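Local atomic coordinates of integral membrane indolylacetylinositol arabinosyltransferase EmbC (Mycolicibacterium smegmatis, PDB entry 7BVE), a protein that probably transfers arabinose units to build cell-wall arabinan, working as a membrane-embedded arabinosyltransferase that binds the drug ethambutol. Residues Ala287-His292 / Pro976-Tyr981; Ser957-Met962 / Pro987-Leu992; Cys138-Phe143 / Glu153-Thr158. All blocks are in the same frame, centred on the assembly; numbering follows the deposited sequence.

Contact 1. Residues Ala287-His292 / Pro976-Tyr981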
loop_
_atom_site.group_PDB
_atom_site.type_symbol
_atom_site.label_atom_id
_atom_site.label_comp_id
_atom_site.label_asym_id
_atom_site.label_seq_id
_atom_site.Cartn_x
_atom_site.Cartn_y
_atom_site.Cartn_z
ATOM N N ALA A 287 17.735 -26.226 -10.535
ATOM C CA ALA A 287 18.357 -27.487 -10.162
ATOM C C ALA A 287 18.489 -28.430 -11.343
ATOM O O ALA A 287 19.367 -29.294 -11.341
ATOM C CB ALA A 287 17.551 -28.153 -9.054
ATOM N N ARG A 288 17.646 -28.285 -12.361
ATOM C CA ARG A 288 17.757 -29.197 -13.485
ATOM C C ARG A 288 18.879 -28.775 -14.429
ATOM O O ARG A 288 19.569 -29.630 -14.991
ATOM C CB ARG A 288 16.428 -29.291 -14.224
ATOM C CG ARG A 288 16.368 -30.514 -15.098
ATOM C CD ARG A 288 15.153 -30.586 -15.986
ATOM N NE ARG A 288 13.889 -30.612 -15.270
ATOM C CZ ARG A 288 12.714 -30.646 -15.883
ATOM N NH1 ARG A 288 12.656 -30.696 -17.200
ATOM N NH2 ARG A 288 11.599 -30.656 -15.182
ATOM N N VAL A 289 19.090 -27.470 -14.617
ATOM C CA VAL A 289 20.135 -27.038 -15.551
ATOM C C VAL A 289 21.529 -26.922 -14.928
ATOM O O VAL A 289 22.529 -26.836 -15.668
ATOM C CB VAL A 289 19.766 -25.698 -16.208
ATOM C CG1 VAL A 289 18.436 -25.810 -16.885
ATOM C CG2 VAL A 289 19.757 -24.593 -15.201
ATOM N N SER A 290 21.631 -26.930 -13.593
ATOM C CA SER A 290 22.920 -26.698 -12.952
ATOM C C SER A 290 23.930 -27.820 -13.136
ATOM O O SER A 290 25.113 -27.607 -12.868
ATOM C CB SER A 290 22.724 -26.488 -11.470
ATOM O OG SER A 290 22.321 -27.689 -10.855
ATOM N N GLU A 291 23.512 -29.013 -13.539
ATOM C CA GLU A 291 24.496 -30.077 -13.711
ATOM C C GLU A 291 25.272 -29.920 -15.003
ATOM O O GLU A 291 26.486 -30.128 -15.030
ATOM C CB GLU A 291 23.826 -31.443 -13.685
ATOM C CG GLU A 291 23.370 -31.896 -12.331
ATOM C CD GLU A 291 22.789 -33.283 -12.386
ATOM O OE1 GLU A 291 22.566 -33.786 -13.505
ATOM O OE2 GLU A 291 22.584 -33.888 -11.316
ATOM N N HIS A 292 24.583 -29.580 -16.084
ATOM C CA HIS A 292 25.254 -29.340 -17.350
ATOM C C HIS A 292 26.018 -28.030 -17.330
ATOM O O HIS A 292 27.068 -27.928 -17.967
ATOM C CB HIS A 292 24.230 -29.346 -18.481
ATOM C CG HIS A 292 24.819 -29.169 -19.843
ATOM N ND1 HIS A 292 25.517 -30.165 -20.486
ATOM C CD2 HIS A 292 24.781 -28.124 -20.699
ATOM C CE1 HIS A 292 25.900 -29.734 -21.672
ATOM N NE2 HIS A 292 25.467 -28.498 -21.825
ATOM N N PRO A 976 14.011 -27.534 -19.971
ATOM C CA PRO A 976 14.462 -26.175 -20.272
ATOM C C PRO A 976 15.759 -26.190 -21.066
ATOM O O PRO A 976 16.412 -27.218 -21.224
ATOM C CB PRO A 976 14.662 -25.570 -18.886
ATOM C CG PRO A 976 14.974 -26.718 -18.035
ATOM C CD PRO A 976 14.192 -27.860 -18.550
ATOM N N PHE A 977 16.128 -25.020 -21.570
ATOM C CA PHE A 977 17.330 -24.928 -22.378
ATOM C C PHE A 977 18.565 -24.779 -21.492
ATOM O O PHE A 977 18.508 -24.257 -20.378
ATOM C CB PHE A 977 17.216 -23.779 -23.388
ATOM C CG PHE A 977 17.081 -22.417 -22.774
ATOM C CD1 PHE A 977 15.843 -21.915 -22.441
ATOM C CD2 PHE A 977 18.186 -21.615 -22.586
ATOM C CE1 PHE A 977 15.717 -20.665 -21.890
ATOM C CE2 PHE A 977 18.062 -20.369 -22.035
ATOM C CZ PHE A 977 16.825 -19.896 -21.691
ATOM N N ASP A 978 19.694 -25.248 -22.009
ATOM C CA ASP A 978 20.945 -25.327 -21.278
ATOM C C ASP A 978 21.806 -24.088 -21.513
ATOM O O ASP A 978 21.481 -23.207 -22.306
ATOM C CB ASP A 978 21.715 -26.575 -21.702
ATOM C CG ASP A 978 21.108 -27.849 -21.180
ATOM O OD1 ASP A 978 20.564 -27.844 -20.060
ATOM O OD2 ASP A 978 21.173 -28.865 -21.899
ATOM N N HIS A 979 22.931 -24.036 -20.801
ATOM C CA HIS A 979 24.014 -23.095 -21.044
ATOM C C HIS A 979 25.260 -23.731 -20.459
ATOM O O HIS A 979 25.175 -24.389 -19.427
ATOM C CB HIS A 979 23.738 -21.724 -20.415
ATOM C CG HIS A 979 23.773 -21.707 -18.918
ATOM N ND1 HIS A 979 24.898 -21.356 -18.208
ATOM C CD2 HIS A 979 22.825 -21.997 -17.999
ATOM C CE1 HIS A 979 24.639 -21.420 -16.916
ATOM N NE2 HIS A 979 23.390 -21.813 -16.762
ATOM N N ARG A 980 26.393 -23.621 -21.145
ATOM C CA ARG A 980 27.570 -24.277 -20.594
ATOM C C ARG A 980 28.730 -23.337 -20.321
ATOM O O ARG A 980 29.190 -23.256 -19.178
ATOM C CB ARG A 980 28.014 -25.406 -21.515
ATOM C CG ARG A 980 28.964 -26.377 -20.875
ATOM C CD ARG A 980 29.204 -27.506 -21.831
ATOM N NE ARG A 980 30.100 -28.519 -21.303
ATOM C CZ ARG A 980 30.469 -29.594 -21.987
ATOM N NH1 ARG A 980 30.019 -29.776 -23.219
ATOM N NH2 ARG A 980 31.291 -30.480 -21.446
ATOM N N TYR A 981 29.208 -22.600 -21.318
ATOM C CA TYR A 981 30.375 -21.744 -21.145
ATOM C C TYR A 981 30.026 -20.291 -21.403
ATOM O O TYR A 981 30.731 -19.584 -22.113
ATOM C CB TYR A 981 31.530 -22.156 -22.049
ATOM C CG TYR A 981 32.095 -23.517 -21.763
ATOM C CD1 TYR A 981 32.710 -23.788 -20.558
ATOM C CD2 TYR A 981 32.095 -24.504 -22.731
ATOM C CE1 TYR A 981 33.242 -25.025 -20.293
ATOM C CE2 TYR A 981 32.637 -25.743 -22.480
ATOM C CZ TYR A 981 33.207 -25.995 -21.258
ATOM O OH TYR A 981 33.747 -27.228 -20.997
#
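His292 holds CG anti to its amide N (chi1 -177°) and so carries its imidazole across the extended loop 976-981, while one turn earlier Val289 has CG1 trans to the carbonyl carbon (chi1 -56°), which sends that methyl down onto Pro976. The imidazole lies between two side chains of the loop. Its CD2 rests 3.6 Å from Asp978 CB, and the carboxylate oxygen OD2 sits over one ring face, with the ring and carboxylate planes inclined at 34°. On the Arg980 side the methylene CD packs 3.9 Å from His292 NE2, the extended arginine chain running at about a right angle to the histidine. The ionisable groups stay apart: Asp978 OD2 is 4.3 Å from His292 NE2 and Arg980 NE is 4.7 Å from the same nitrogen. The aspartate might favour a protonated ring and the arginine oppose it. Asp978 OD2 also has a weak, long ion pair with Arg975.

Val289 CG1 meets Pro976 CG at 3.8 Å and the carbonyl oxygen of Phe977 at the same separation. Next to it Arg288 bends at its third torsion and passes crosswise over the proline, bringing NH1 within 3.5 Å of Pro976 CD. This is packing by the arginine; its polar grip is on the chain just before the loop, where NH1 bonds to the carbonyl of Gln974.

The contact docks helix 281-293, whose Tyr282 and Ile283 line the ethambutol pocket, against a loop of the C-terminal region. That loop joins strand 961-963 to strand 989-992, and Tyr299, beyond the helix end, hydrogen-bonds the carbonyl of Phe977 through its hydroxyl.

Contact 2. Residues Ser957-Met962 / Pro987-Leu992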
loop_
_atom_site.group_PDB
_atom_site.type_symbol
_atom_site.label_atom_id
_atom_site.label_comp_id
_atom_site.label_asym_id
_atom_site.label_seq_id
_atom_site.Cartn_x
_atom_site.Cartn_y
_atom_site.Cartn_z
ATOM N N SER A 957 9.607 -34.270 -25.368
ATOM C CA SER A 957 10.489 -34.223 -24.211
ATOM C C SER A 957 11.951 -34.067 -24.610
ATOM O O SER A 957 12.843 -34.349 -23.804
ATOM C CB SER A 957 10.304 -35.469 -23.352
ATOM O OG SER A 957 9.009 -35.501 -22.791
ATOM N N SER A 958 12.213 -33.617 -25.833
ATOM C CA SER A 958 13.567 -33.466 -26.340
ATOM C C SER A 958 13.902 -32.059 -26.799
ATOM O O SER A 958 15.068 -31.675 -26.740
ATOM C CB SER A 958 13.809 -34.429 -27.507
ATOM O OG SER A 958 13.704 -35.776 -27.085
ATOM N N ASP A 959 12.924 -31.286 -27.259
ATOM C CA ASP A 959 13.200 -29.942 -27.738
ATOM C C ASP A 959 13.452 -29.003 -26.562
ATOM O O ASP A 959 12.840 -29.164 -25.505
ATOM C CB ASP A 959 12.031 -29.419 -28.563
ATOM C CG ASP A 959 11.879 -30.139 -29.873
ATOM O OD1 ASP A 959 12.902 -30.608 -30.413
ATOM O OD2 ASP A 959 10.738 -30.240 -30.365
ATOM N N PRO A 960 14.343 -28.025 -26.711
ATOM C CA PRO A 960 14.517 -27.029 -25.650
ATOM C C PRO A 960 13.343 -26.062 -25.603
ATOM O O PRO A 960 12.948 -25.491 -26.619
ATOM C CB PRO A 960 15.821 -26.327 -26.034
ATOM C CG PRO A 960 15.950 -26.543 -27.479
ATOM C CD PRO A 960 15.353 -27.878 -27.767
ATOM N N VAL A 961 12.787 -25.893 -24.414
ATOM C CA VAL A 961 11.605 -25.080 -24.180
ATOM C C VAL A 961 12.000 -23.946 -23.250
ATOM O O VAL A 961 12.762 -24.142 -22.303
ATOM C CB VAL A 961 10.464 -25.931 -23.572
ATOM C CG1 VAL A 961 9.217 -25.123 -23.323
ATOM C CG2 VAL A 961 10.145 -27.092 -24.467
ATOM N N MET A 962 11.500 -22.751 -23.527
ATOM C CA MET A 962 11.638 -21.642 -22.594
ATOM C C MET A 962 10.430 -21.637 -21.666
ATOM O O MET A 962 9.354 -21.159 -22.012
ATOM C CB MET A 962 11.779 -20.315 -23.315
ATOM C CG MET A 962 11.966 -19.217 -22.326
ATOM S SD MET A 962 12.188 -17.574 -22.961
ATOM C CE MET A 962 12.141 -16.724 -21.396
ATOM N N PRO A 987 16.110 -21.820 -27.683
ATOM C CA PRO A 987 14.873 -22.577 -27.503
ATOM C C PRO A 987 14.018 -22.582 -28.763
ATOM O O PRO A 987 14.252 -21.844 -29.717
ATOM C CB PRO A 987 14.181 -21.829 -26.366
ATOM C CG PRO A 987 14.682 -20.482 -26.451
ATOM C CD PRO A 987 16.094 -20.575 -26.904
ATOM N N LYS A 988 13.009 -23.451 -28.750
ATOM C CA LYS A 988 12.089 -23.587 -29.864
ATOM C C LYS A 988 10.649 -23.276 -29.510
ATOM O O LYS A 988 9.846 -23.069 -30.422
ATOM C CB LYS A 988 12.143 -25.009 -30.435
ATOM C CG LYS A 988 13.463 -25.380 -31.040
ATOM C CD LYS A 988 13.422 -26.777 -31.613
ATOM C CE LYS A 988 14.790 -27.210 -32.115
ATOM N NZ LYS A 988 15.236 -26.427 -33.296
ATOM N N TRP A 989 10.301 -23.242 -28.229
ATOM C CA TRP A 989 8.938 -23.048 -27.771
ATOM C C TRP A 989 8.970 -22.101 -26.587
ATOM O O TRP A 989 10.032 -21.778 -26.062
ATOM C CB TRP A 989 8.294 -24.381 -27.373
ATOM C CG TRP A 989 8.139 -25.364 -28.491
ATOM C CD1 TRP A 989 8.976 -26.388 -28.802
ATOM C CD2 TRP A 989 7.069 -25.425 -29.432
ATOM N NE1 TRP A 989 8.502 -27.074 -29.887
ATOM C CE2 TRP A 989 7.329 -26.500 -30.291
ATOM C CE3 TRP A 989 5.915 -24.672 -29.632
ATOM C CZ2 TRP A 989 6.480 -26.839 -31.328
ATOM C CZ3 TRP A 989 5.078 -25.013 -30.651
ATOM C CH2 TRP A 989 5.362 -26.079 -31.493
ATOM N N ARG A 990 7.801 -21.654 -26.157
ATOM C CA ARG A 990 7.692 -20.870 -24.938
ATOM C C ARG A 990 6.324 -21.114 -24.322
ATOM O O ARG A 990 5.321 -21.120 -25.032
ATOM C CB ARG A 990 7.881 -19.381 -25.206
ATOM C CG ARG A 990 7.822 -18.565 -23.955
ATOM C CD ARG A 990 7.830 -17.099 -24.207
ATOM N NE ARG A 990 7.476 -16.403 -22.979
ATOM C CZ ARG A 990 7.264 -15.094 -22.894
ATOM N NH1 ARG A 990 7.364 -14.335 -23.971
ATOM N NH2 ARG A 990 6.933 -14.554 -21.734
ATOM N N ILE A 991 6.280 -21.317 -23.009
ATOM C CA ILE A 991 5.034 -21.537 -22.285
ATOM C C ILE A 991 4.851 -20.404 -21.286
ATOM O O ILE A 991 5.755 -20.114 -20.500
ATOM C CB ILE A 991 5.024 -22.909 -21.589
ATOM C CG1 ILE A 991 5.113 -24.014 -22.633
ATOM C CG2 ILE A 991 3.766 -23.100 -20.803
ATOM C CD1 ILE A 991 5.409 -25.349 -22.073
ATOM N N LEU A 992 3.687 -19.770 -21.319
ATOM C CA LEU A 992 3.381 -18.603 -20.512
ATOM C C LEU A 992 2.284 -18.930 -19.506
ATOM O O LEU A 992 1.584 -19.936 -19.648
ATOM C CB LEU A 992 2.917 -17.431 -21.389
ATOM C CG LEU A 992 3.861 -16.716 -22.348
ATOM C CD1 LEU A 992 3.955 -17.430 -23.676
ATOM C CD2 LEU A 992 3.408 -15.313 -22.544
#
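Asp959 meets both Lys988 and Trp989 where the two segments first converge. With CG trans to the carbonyl carbon (chi1 -69°), its carboxylate reaches across so that OD1 lies 4.0 Å from the methylene CD of Lys988. The other oxygen, OD2, comes to the edge of the indole, near its plane and 3.9 Å from Trp989 NE1. The lysine ammonium is farther off, 5.6 Å from OD1 to NZ, too long for an ion pair although the charges probably attract.

At Pro960 the backbone takes over: its carbonyl O accepts the amide of Lys988 at 3.0 Å, nearly straight at 165°, and its ring packs against CA of Pro987. Val961 then touches Ile991 through CG1, 4.0 Å from CD1, a buried apolar contact. Met962 forms a parallel bridge with Arg990. Its N donates to Trp989 O (3.1 Å), the donor standing well above the carbonyl plane, and its O accepts from Ile991 N (3.2 Å), so the two bonds flank Arg990 as expected of a parallel bridge. On the same side of the sheet as the Met962 side chain, Arg990 passes its CG over the Met962 carbonyl O.

These strands form one border of the mixed sheet in the C-terminal region. Strand 961-963 is outermost within the chain, whereas strand 989-992 lies between it and the antiparallel strand 1039-1045, with which segment 987-992 shares backbone hydrogen bonds, Lys988 with Leu1043 and Arg990 with Gln1041. Val955 packs on Val961 and Trp989, and Pro1012 and Leu1013 on Met962.

Contact 3. Residues Cys138-Phe143 / Glu153-Thr158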
loop_
_atom_site.group_PDB
_atom_site.type_symbol
_atom_site.label_atom_id
_atom_site.label_comp_id
_atom_site.label_asym_id
_atom_site.label_seq_id
_atom_site.Cartn_x
_atom_site.Cartn_y
_atom_site.Cartn_z
ATOM N N CYS A 138 42.943 2.556 -47.410
ATOM C CA CYS A 138 42.001 2.028 -46.414
ATOM C C CYS A 138 42.189 0.522 -46.228
ATOM O O CYS A 138 41.305 -0.282 -46.497
ATOM C CB CYS A 138 40.552 2.371 -46.770
ATOM S SG CYS A 138 39.343 1.978 -45.504
ATOM N N ARG A 139 43.372 0.153 -45.756
ATOM C CA ARG A 139 43.754 -1.248 -45.693
ATOM C C ARG A 139 43.057 -2.031 -44.585
ATOM O O ARG A 139 43.089 -3.263 -44.619
ATOM C CB ARG A 139 45.266 -1.352 -45.528
ATOM C CG ARG A 139 46.025 -0.851 -46.732
ATOM C CD ARG A 139 47.501 -1.145 -46.607
ATOM N NE ARG A 139 48.095 -0.441 -45.478
ATOM C CZ ARG A 139 48.579 0.794 -45.543
ATOM N NH1 ARG A 139 48.536 1.463 -46.686
ATOM N NH2 ARG A 139 49.107 1.361 -44.467
ATOM N N TYR A 140 42.431 -1.373 -43.614
ATOM C CA TYR A 140 41.807 -2.099 -42.518
ATOM C C TYR A 140 40.573 -1.346 -42.052
ATOM O O TYR A 140 40.280 -0.241 -42.506
ATOM C CB TYR A 140 42.766 -2.294 -41.340
ATOM C CG TYR A 140 43.947 -3.184 -41.621
ATOM C CD1 TYR A 140 43.809 -4.561 -41.641
ATOM C CD2 TYR A 140 45.201 -2.645 -41.858
ATOM C CE1 TYR A 140 44.884 -5.381 -41.896
ATOM C CE2 TYR A 140 46.284 -3.451 -42.114
ATOM C CZ TYR A 140 46.120 -4.821 -42.132
ATOM O OH TYR A 140 47.200 -5.634 -42.387
ATOM N N LEU A 141 39.842 -1.987 -41.151
ATOM C CA LEU A 141 38.736 -1.400 -40.407
ATOM C C LEU A 141 38.858 -1.849 -38.954
ATOM O O LEU A 141 37.999 -2.542 -38.410
ATOM C CB LEU A 141 37.395 -1.740 -41.058
ATOM C CG LEU A 141 36.053 -1.231 -40.515
ATOM C CD1 LEU A 141 36.123 0.233 -40.232
ATOM C CD2 LEU A 141 34.950 -1.518 -41.512
ATOM N N THR A 142 40.022 -1.576 -38.371
ATOM C CA THR A 142 40.329 -1.951 -36.997
ATOM C C THR A 142 39.301 -1.389 -36.020
ATOM O O THR A 142 38.914 -0.224 -36.102
ATOM C CB THR A 142 41.724 -1.442 -36.645
ATOM O OG1 THR A 142 42.661 -1.924 -37.612
ATOM C CG2 THR A 142 42.149 -1.924 -35.279
ATOM N N PHE A 143 38.816 -2.248 -35.129
ATOM C CA PHE A 143 37.842 -1.874 -34.117
ATOM C C PHE A 143 38.160 -2.648 -32.848
ATOM O O PHE A 143 38.619 -3.788 -32.915
ATOM C CB PHE A 143 36.417 -2.159 -34.597
ATOM C CG PHE A 143 35.363 -1.879 -33.576
ATOM C CD1 PHE A 143 34.915 -0.598 -33.357
ATOM C CD2 PHE A 143 34.825 -2.905 -32.825
ATOM C CE1 PHE A 143 33.947 -0.349 -32.412
ATOM C CE2 PHE A 143 33.881 -2.655 -31.874
ATOM C CZ PHE A 143 33.433 -1.382 -31.672
ATOM N N GLU A 153 38.819 2.651 -36.496
ATOM C CA GLU A 153 39.821 3.316 -37.321
ATOM C C GLU A 153 39.892 2.786 -38.745
ATOM O O GLU A 153 40.160 1.602 -38.947
ATOM C CB GLU A 153 41.205 3.182 -36.692
ATOM C CG GLU A 153 42.288 3.861 -37.501
ATOM C CD GLU A 153 43.653 3.755 -36.869
ATOM O OE1 GLU A 153 43.764 3.135 -35.792
ATOM O OE2 GLU A 153 44.617 4.284 -37.457
ATOM N N PHE A 154 39.694 3.651 -39.736
ATOM C CA PHE A 154 39.963 3.328 -41.137
ATOM C C PHE A 154 41.453 3.541 -41.373
ATOM O O PHE A 154 41.921 4.678 -41.446
ATOM C CB PHE A 154 39.132 4.192 -42.077
ATOM C CG PHE A 154 37.668 3.854 -42.106
ATOM C CD1 PHE A 154 37.193 2.835 -42.916
ATOM C CD2 PHE A 154 36.765 4.571 -41.351
ATOM C CE1 PHE A 154 35.848 2.534 -42.966
ATOM C CE2 PHE A 154 35.414 4.270 -41.390
ATOM C CZ PHE A 154 34.958 3.245 -42.199
ATOM N N VAL A 155 42.199 2.448 -41.498
ATOM C CA VAL A 155 43.656 2.512 -41.562
ATOM C C VAL A 155 44.071 2.739 -43.010
ATOM O O VAL A 155 44.079 1.809 -43.815
ATOM C CB VAL A 155 44.296 1.241 -40.999
ATOM C CG1 VAL A 155 45.810 1.349 -41.030
ATOM C CG2 VAL A 155 43.796 0.977 -39.598
ATOM N N GLY A 156 44.446 3.972 -43.339
ATOM C CA GLY A 156 44.915 4.273 -44.675
ATOM C C GLY A 156 44.495 5.622 -45.218
ATOM O O GLY A 156 45.172 6.169 -46.091
ATOM N N LEU A 157 43.394 6.179 -44.723
ATOM C CA LEU A 157 42.886 7.440 -45.241
ATOM C C LEU A 157 42.683 8.443 -44.115
ATOM O O LEU A 157 42.632 8.091 -42.934
ATOM C CB LEU A 157 41.587 7.224 -46.037
ATOM C CG LEU A 157 40.314 6.601 -45.461
ATOM C CD1 LEU A 157 39.382 7.624 -44.849
ATOM C CD2 LEU A 157 39.600 5.878 -46.567
ATOM N N THR A 158 42.569 9.712 -44.508
ATOM C CA THR A 158 42.387 10.838 -43.603
ATOM C C THR A 158 41.098 11.567 -43.959
ATOM O O THR A 158 40.383 11.187 -44.889
ATOM C CB THR A 158 43.565 11.811 -43.683
ATOM O OG1 THR A 158 43.675 12.303 -45.024
ATOM C CG2 THR A 158 44.863 11.126 -43.295
#
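A beta hairpin of the concanavalin-like domain brings strand 140-143 against strand 153-155, their directions 148° apart. Glu153 N donates to Thr142 O at 2.9 Å and Arg139 N to Val155 O, both close to the line of the carbonyl but bent at the hydrogen, whereas Val155 N to Tyr140 O is weak at 3.5 Å.

The two faces differ. Leu141 and Phe154 lie side by side toward strands 107-112 and 123-129, touching Ile109, Val126 and Ala128, and so join the hairpin to the second sheet, consistent with a two-sheet sandwich. On the other face Val155 CG2 packs 3.8 Å from Tyr140 CB and 3.7 Å from Thr142 OG1, and the tyrosine ring presents its edge to Val155 CB. Here Glu153 also has a weak, long ion pair with Arg171 of the adjoining strand.

Two side chains meet the Phe154 ring from different directions. Leu141 CD1 sits over one face in a CH-pi contact, 3.8 Å from the centroid, and Cys138 SG, trans to its own amide N (chi1 -172°), approaches the edge, 3.5 Å from Phe154 CD1.

How the contacts relate
Contacts 1 and 2 are neighbours, with centres about 14 Å apart and segments that alternate along the chain: segment 976-981 of contact 1 belongs to the connection that links the two strands of contact 2. Phe977 joins them directly, its CD1 lying 3.8 Å from Val961 O and its CB 3.9 Å from Pro960 CB. In contact 1 the Val289 side chain is about 13 Å from the bound ethambutol; contact 2 is tied to the pocket through the chain, since Trp965 follows shortly after segment 957-962. Contact 3 stands apart in the concanavalin-like domain, its centre about 42 Å from that of contact 1 and about 44 Å from that of contact 2, with nearest atoms about 20 and 26 Å away.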